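Local coordinates for protein export chaperone SatS (Mycobacterium tuberculosis H37Rv, PDB 6DNM) that acts as a chaperone for the SecA2 protein export pathway, through which mycobacterial proteins leave the cytoplasm, at residues D96-F108 against R117-D129. Residues are numbered along the deposited sequence; the frame is centred on the assembly and turned at random.
Sequences DNVYVLSGLVDDF and REQLDLAVELLRD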
loop_
_atom_site.group_PDB
_atom_site.type_symbol
_atom_site.label_atom_id
_atom_site.label_comp_id
_atom_site.label_asym_id
_atom_site.label_seq_id
_atom_site.Cartn_x
_atom_site.Cartn_y
_atom_site.Cartn_z
ATOM N N ASP A 96 -0.586 6.490 9.908
ATOM C CA ASP A 96 -1.544 5.470 9.491
ATOM C C ASP A 96 -1.414 5.094 8.022
ATOM O O ASP A 96 -2.101 4.170 7.570
ATOM C CB ASP A 96 -2.978 5.918 9.796
ATOM C CG ASP A 96 -3.335 7.215 9.109
ATOM O OD1 ASP A 96 -4.406 7.281 8.476
ATOM O OD2 ASP A 96 -2.531 8.165 9.189
ATOM N N ASN A 97 -0.553 5.782 7.275
ATOM C CA ASN A 97 -0.308 5.481 5.871
ATOM C C ASN A 97 1.092 4.928 5.646
ATOM O O ASN A 97 1.636 5.020 4.535
ATOM C CB ASN A 97 -0.585 6.712 5.010
ATOM C CG ASN A 97 -2.050 6.990 4.895
ATOM O OD1 ASN A 97 -2.840 6.066 4.771
ATOM N ND2 ASN A 97 -2.431 8.258 4.964
ATOM N N VAL A 98 1.671 4.341 6.690
ATOM C CA VAL A 98 2.964 3.671 6.637
ATOM C C VAL A 98 2.704 2.169 6.582
ATOM O O VAL A 98 2.112 1.597 7.504
ATOM C CB VAL A 98 3.820 4.058 7.854
ATOM C CG1 VAL A 98 5.049 3.179 7.958
ATOM C CG2 VAL A 98 4.216 5.525 7.763
ATOM N N TYR A 99 3.138 1.525 5.504
ATOM C CA TYR A 99 2.869 0.117 5.264
ATOM C C TYR A 99 4.184 -0.634 5.140
ATOM O O TYR A 99 5.017 -0.293 4.303
ATOM C CB TYR A 99 2.081 -0.031 3.968
ATOM C CG TYR A 99 0.729 0.630 4.003
ATOM C CD1 TYR A 99 -0.314 0.078 4.731
ATOM C CD2 TYR A 99 0.494 1.823 3.322
ATOM C CE1 TYR A 99 -1.566 0.674 4.765
ATOM C CE2 TYR A 99 -0.759 2.429 3.348
ATOM C CZ TYR A 99 -1.785 1.844 4.074
ATOM O OH TYR A 99 -3.032 2.434 4.108
ATOM N N VAL A 100 4.372 -1.664 5.956
ATOM C CA VAL A 100 5.659 -2.349 6.052
ATOM C C VAL A 100 5.447 -3.817 5.722
ATOM O O VAL A 100 4.810 -4.551 6.492
ATOM C CB VAL A 100 6.294 -2.189 7.446
ATOM C CG1 VAL A 100 7.662 -2.873 7.502
ATOM C CG2 VAL A 100 6.411 -0.723 7.802
ATOM N N LEU A 101 5.999 -4.258 4.591
ATOM C CA LEU A 101 6.045 -5.679 4.264
ATOM C C LEU A 101 7.302 -6.361 4.788
ATOM O O LEU A 101 7.310 -7.594 4.925
ATOM C CB LEU A 101 5.946 -5.884 2.747
ATOM C CG LEU A 101 4.716 -5.277 2.080
ATOM C CD1 LEU A 101 4.656 -5.670 0.609
ATOM C CD2 LEU A 101 3.421 -5.659 2.797
ATOM N N SER A 102 8.337 -5.578 5.101
ATOM C CA SER A 102 9.637 -6.082 5.541
ATOM C C SER A 102 9.518 -7.054 6.706
ATOM O O SER A 102 8.863 -6.768 7.707
ATOM C CB SER A 102 10.477 -4.893 5.995
ATOM O OG SER A 102 10.348 -3.828 5.083
ATOM N N GLY A 103 10.207 -8.190 6.581
ATOM C CA GLY A 103 10.300 -9.164 7.638
ATOM C C GLY A 103 9.145 -10.136 7.758
ATOM O O GLY A 103 9.296 -11.162 8.430
ATOM N N LEU A 104 7.990 -9.856 7.143
ATOM C CA LEU A 104 6.844 -10.737 7.340
ATOM C C LEU A 104 7.142 -12.152 6.859
ATOM O O LEU A 104 6.726 -13.128 7.492
ATOM C CB LEU A 104 5.609 -10.181 6.632
ATOM C CG LEU A 104 4.978 -8.936 7.266
ATOM C CD1 LEU A 104 3.863 -8.408 6.388
ATOM C CD2 LEU A 104 4.471 -9.229 8.673
ATOM N N VAL A 105 7.890 -12.283 5.758
ATOM C CA VAL A 105 8.214 -13.612 5.239
ATOM C C VAL A 105 8.988 -14.426 6.270
ATOM O O VAL A 105 8.793 -15.642 6.403
ATOM C CB VAL A 105 8.951 -13.506 3.888
ATOM C CG1 VAL A 105 10.308 -12.815 4.047
ATOM C CG2 VAL A 105 9.108 -14.884 3.257
ATOM N N ASP A 106 9.877 -13.773 7.015
ATOM C CA ASP A 106 10.645 -14.455 8.052
ATOM C C ASP A 106 9.783 -14.730 9.275
ATOM O O ASP A 106 9.877 -15.808 9.871
ATOM C CB ASP A 106 11.880 -13.626 8.416
ATOM C CG ASP A 106 12.769 -13.361 7.217
ATOM O OD1 ASP A 106 12.982 -12.178 6.882
ATOM O OD2 ASP A 106 13.230 -14.342 6.596
ATOM N N ASP A 107 8.901 -13.790 9.627
ATOM C CA ASP A 107 8.066 -13.969 10.811
ATOM C C ASP A 107 7.050 -15.093 10.626
ATOM O O ASP A 107 6.813 -15.873 11.555
ATOM C CB ASP A 107 7.376 -12.660 11.182
ATOM C CG ASP A 107 8.360 -11.593 11.613
ATOM O OD1 ASP A 107 9.472 -11.963 12.044
ATOM O OD2 ASP A 107 8.033 -10.386 11.518
ATOM N N PHE A 108 6.423 -15.183 9.449
ATOM C CA PHE A 108 5.476 -16.270 9.203
ATOM C C PHE A 108 6.137 -17.629 9.399
ATOM O O PHE A 108 5.501 -18.572 9.886
ATOM C CB PHE A 108 4.897 -16.167 7.791
ATOM C CG PHE A 108 3.866 -15.080 7.625
ATOM C CD1 PHE A 108 2.806 -14.956 8.513
ATOM C CD2 PHE A 108 3.949 -14.194 6.568
ATOM C CE1 PHE A 108 1.856 -13.945 8.356
ATOM C CE2 PHE A 108 3.007 -13.200 6.400
ATOM C CZ PHE A 108 1.959 -13.073 7.296
ATOM N N ARG A 117 1.115 -7.945 15.182
ATOM C CA ARG A 117 -0.275 -7.798 14.763
ATOM C C ARG A 117 -0.507 -6.469 14.055
ATOM O O ARG A 117 -1.105 -6.425 12.975
ATOM C CB ARG A 117 -1.190 -7.939 15.975
ATOM C CG ARG A 117 -2.666 -7.870 15.630
ATOM C CD ARG A 117 -3.459 -7.239 16.777
ATOM N NE ARG A 117 -3.001 -5.877 17.029
ATOM C CZ ARG A 117 -3.294 -4.837 16.256
ATOM N NH1 ARG A 117 -4.050 -4.999 15.178
ATOM N NH2 ARG A 117 -2.818 -3.639 16.552
ATOM N N GLU A 118 -0.026 -5.371 14.639
ATOM C CA GLU A 118 -0.251 -4.063 14.031
ATOM C C GLU A 118 0.388 -3.975 12.647
ATOM O O GLU A 118 -0.240 -3.495 11.694
ATOM C CB GLU A 118 0.265 -2.962 14.955
ATOM C CG GLU A 118 -0.156 -1.574 14.532
ATOM C CD GLU A 118 0.720 -0.497 15.142
ATOM O OE1 GLU A 118 0.678 0.654 14.653
ATOM O OE2 GLU A 118 1.453 -0.805 16.114
ATOM N N GLN A 119 1.627 -4.446 12.512
ATOM C CA GLN A 119 2.269 -4.465 11.202
ATOM C C GLN A 119 1.424 -5.231 10.192
ATOM O O GLN A 119 1.195 -4.766 9.068
ATOM C CB GLN A 119 3.652 -5.101 11.299
ATOM C CG GLN A 119 4.337 -5.127 9.941
ATOM C CD GLN A 119 5.652 -5.847 9.939
ATOM O OE1 GLN A 119 6.136 -6.281 10.985
ATOM N NE2 GLN A 119 6.255 -5.964 8.760
ATOM N N LEU A 120 0.969 -6.417 10.570
ATOM C CA LEU A 120 0.175 -7.220 9.662
ATOM C C LEU A 120 -1.151 -6.567 9.307
ATOM O O LEU A 120 -1.576 -6.630 8.196
ATOM C CB LEU A 120 -0.029 -8.624 10.226
ATOM C CG LEU A 120 -0.775 -9.586 9.309
ATOM C CD1 LEU A 120 -0.015 -9.820 8.019
ATOM C CD2 LEU A 120 -1.102 -10.906 9.986
ATOM N N ASP A 121 -1.783 -5.930 10.273
ATOM C CA ASP A 121 -3.042 -5.274 10.017
ATOM C C ASP A 121 -2.917 -4.204 8.956
ATOM O O ASP A 121 -3.700 -4.161 8.039
ATOM C CB ASP A 121 -3.671 -4.709 11.274
ATOM C CG ASP A 121 -5.139 -4.479 11.077
ATOM O OD1 ASP A 121 -5.545 -3.409 10.712
ATOM O OD2 ASP A 121 -5.897 -5.457 11.207
ATOM N N LEU A 122 -1.918 -3.348 9.119
ATOM C CA LEU A 122 -1.635 -2.346 8.096
ATOM C C LEU A 122 -1.277 -2.991 6.760
ATOM O O LEU A 122 -1.759 -2.557 5.706
ATOM C CB LEU A 122 -0.513 -1.426 8.581
ATOM C CG LEU A 122 -0.950 -0.368 9.591
ATOM C CD1 LEU A 122 0.249 0.105 10.409
ATOM C CD2 LEU A 122 -1.622 0.791 8.877
ATOM N N ALA A 123 -0.447 -4.040 6.778
ATOM C CA ALA A 123 -0.034 -4.674 5.524
ATOM C C ALA A 123 -1.224 -5.240 4.757
ATOM O O ALA A 123 -1.296 -5.117 3.529
ATOM C CB ALA A 123 0.984 -5.784 5.795
ATOM N N VAL A 124 -2.158 -5.880 5.460
ATOM C CA VAL A 124 -3.330 -6.446 4.801
ATOM C C VAL A 124 -4.207 -5.347 4.221
ATOM O O VAL A 124 -4.769 -5.503 3.135
ATOM C CB VAL A 124 -4.091 -7.364 5.775
ATOM C CG1 VAL A 124 -5.453 -7.751 5.215
ATOM C CG2 VAL A 124 -3.263 -8.606 6.048
ATOM N N GLU A 125 -4.324 -4.215 4.921
ATOM C CA GLU A 125 -5.039 -3.069 4.371
ATOM C C GLU A 125 -4.460 -2.658 3.017
ATOM O O GLU A 125 -5.197 -2.503 2.037
ATOM C CB GLU A 125 -4.984 -1.919 5.373
ATOM C CG GLU A 125 -5.584 -0.628 4.887
ATOM C CD GLU A 125 -5.509 0.453 5.945
ATOM O OE1 GLU A 125 -6.130 0.284 7.019
ATOM O OE2 GLU A 125 -4.829 1.469 5.703
ATOM N N LEU A 126 -3.135 -2.527 2.928
ATOM C CA LEU A 126 -2.518 -2.172 1.648
ATOM C C LEU A 126 -2.728 -3.266 0.611
ATOM O O LEU A 126 -3.052 -2.979 -0.546
ATOM C CB LEU A 126 -1.021 -1.931 1.835
ATOM C CG LEU A 126 -0.252 -1.705 0.528
ATOM C CD1 LEU A 126 -0.615 -0.371 -0.128
ATOM C CD2 LEU A 126 1.241 -1.801 0.786
ATOM N N LEU A 127 -2.530 -4.525 1.005
ATOM C CA LEU A 127 -2.655 -5.633 0.061
ATOM C C LEU A 127 -4.042 -5.674 -0.566
ATOM O O LEU A 127 -4.180 -5.849 -1.782
ATOM C CB LEU A 127 -2.383 -6.949 0.779
ATOM C CG LEU A 127 -0.956 -7.198 1.235
ATOM C CD1 LEU A 127 -0.864 -8.512 1.979
ATOM C CD2 LEU A 127 -0.092 -7.215 0.036
ATOM N N ARG A 128 -5.088 -5.533 0.253
ATOM C CA ARG A 128 -6.444 -5.540 -0.286
ATOM C C ARG A 128 -6.652 -4.378 -1.244
ATOM O O ARG A 128 -7.286 -4.537 -2.294
ATOM C CB ARG A 128 -7.464 -5.480 0.851
ATOM C CG ARG A 128 -7.387 -6.638 1.814
ATOM C CD ARG A 128 -8.497 -7.598 1.574
ATOM N NE ARG A 128 -8.593 -8.585 2.643
ATOM C CZ ARG A 128 -9.015 -9.827 2.456
ATOM N NH1 ARG A 128 -9.368 -10.227 1.237
ATOM N NH2 ARG A 128 -9.085 -10.662 3.482
ATOM N N ASP A 129 -6.114 -3.201 -0.905
ATOM C CA ASP A 129 -6.232 -2.053 -1.802
ATOM C C ASP A 129 -5.510 -2.309 -3.119
ATOM O O ASP A 129 -6.020 -1.961 -4.188
ATOM C CB ASP A 129 -5.653 -0.807 -1.134
ATOM C CG ASP A 129 -6.601 -0.165 -0.136
ATOM O OD1 ASP A 129 -7.772 -0.577 -0.047
ATOM O OD2 ASP A 129 -6.158 0.773 0.557
HETATM O O HOH W 1 -4.451 2.858 8.041
HETATM O O HOH W 2 2.673 -2.711 7.881
HETATM O O HOH W 3 6.031 -8.836 12.081
#
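Tyr99 lies against Leu126 and Glu125 where the edge strand 98-100 of a mixed four-stranded sheet runs across helix 117-134, the segment axes at 101° to each other. The strand leads through a type II turn, Leu101 to Leu104, into helix 104-110, with Gly103 as N-cap.

The tight part is built on two side chains. Leu126 CB sits over one face of the Tyr99 ring as a CH-pi contact, 3.9 Å from the centroid and offset toward the rim, while at the ring's edge the phenol OH donates to the anti lone pair of Glu125 OE2 at 2.6 Å. Further along, Gln119 reaches the turn with its chain fully extended, CG anti to the backbone N (chi1 -180°). Its NE2 spends both hydrogens on backbone carbonyls: one bond goes to Val100 O at 3.0 Å and is nearly straight (169°), though the donor stands above that carbonyl's plane; the other goes to Ser102 O at 2.9 Å. Both oxygens lie close to the amide plane, which fixes the rotation of the carboxamide, and Leu104 packs against that amide from the opposite direction. One turn on from Gln119, Ala123 CB touches both Leu101 CD2 and Leu104 CD1. Leu120 CD1 meets CZ of Phe108, whose ring also meets Trp176.

Beside these contacts runs a hydrated margin. Leu122 packs its methyls on the Asp96 and Val98 carbonyls and CD2 on Tyr99. Three waters link the segments: one donates to Asp96 O and to Glu125 OE2, which thus accepts twice; another takes the Val100 N-H and donates to Gln119 O; the third donates to Asp107 OD2 and, at 2.8 Å, to Gln119 OE1.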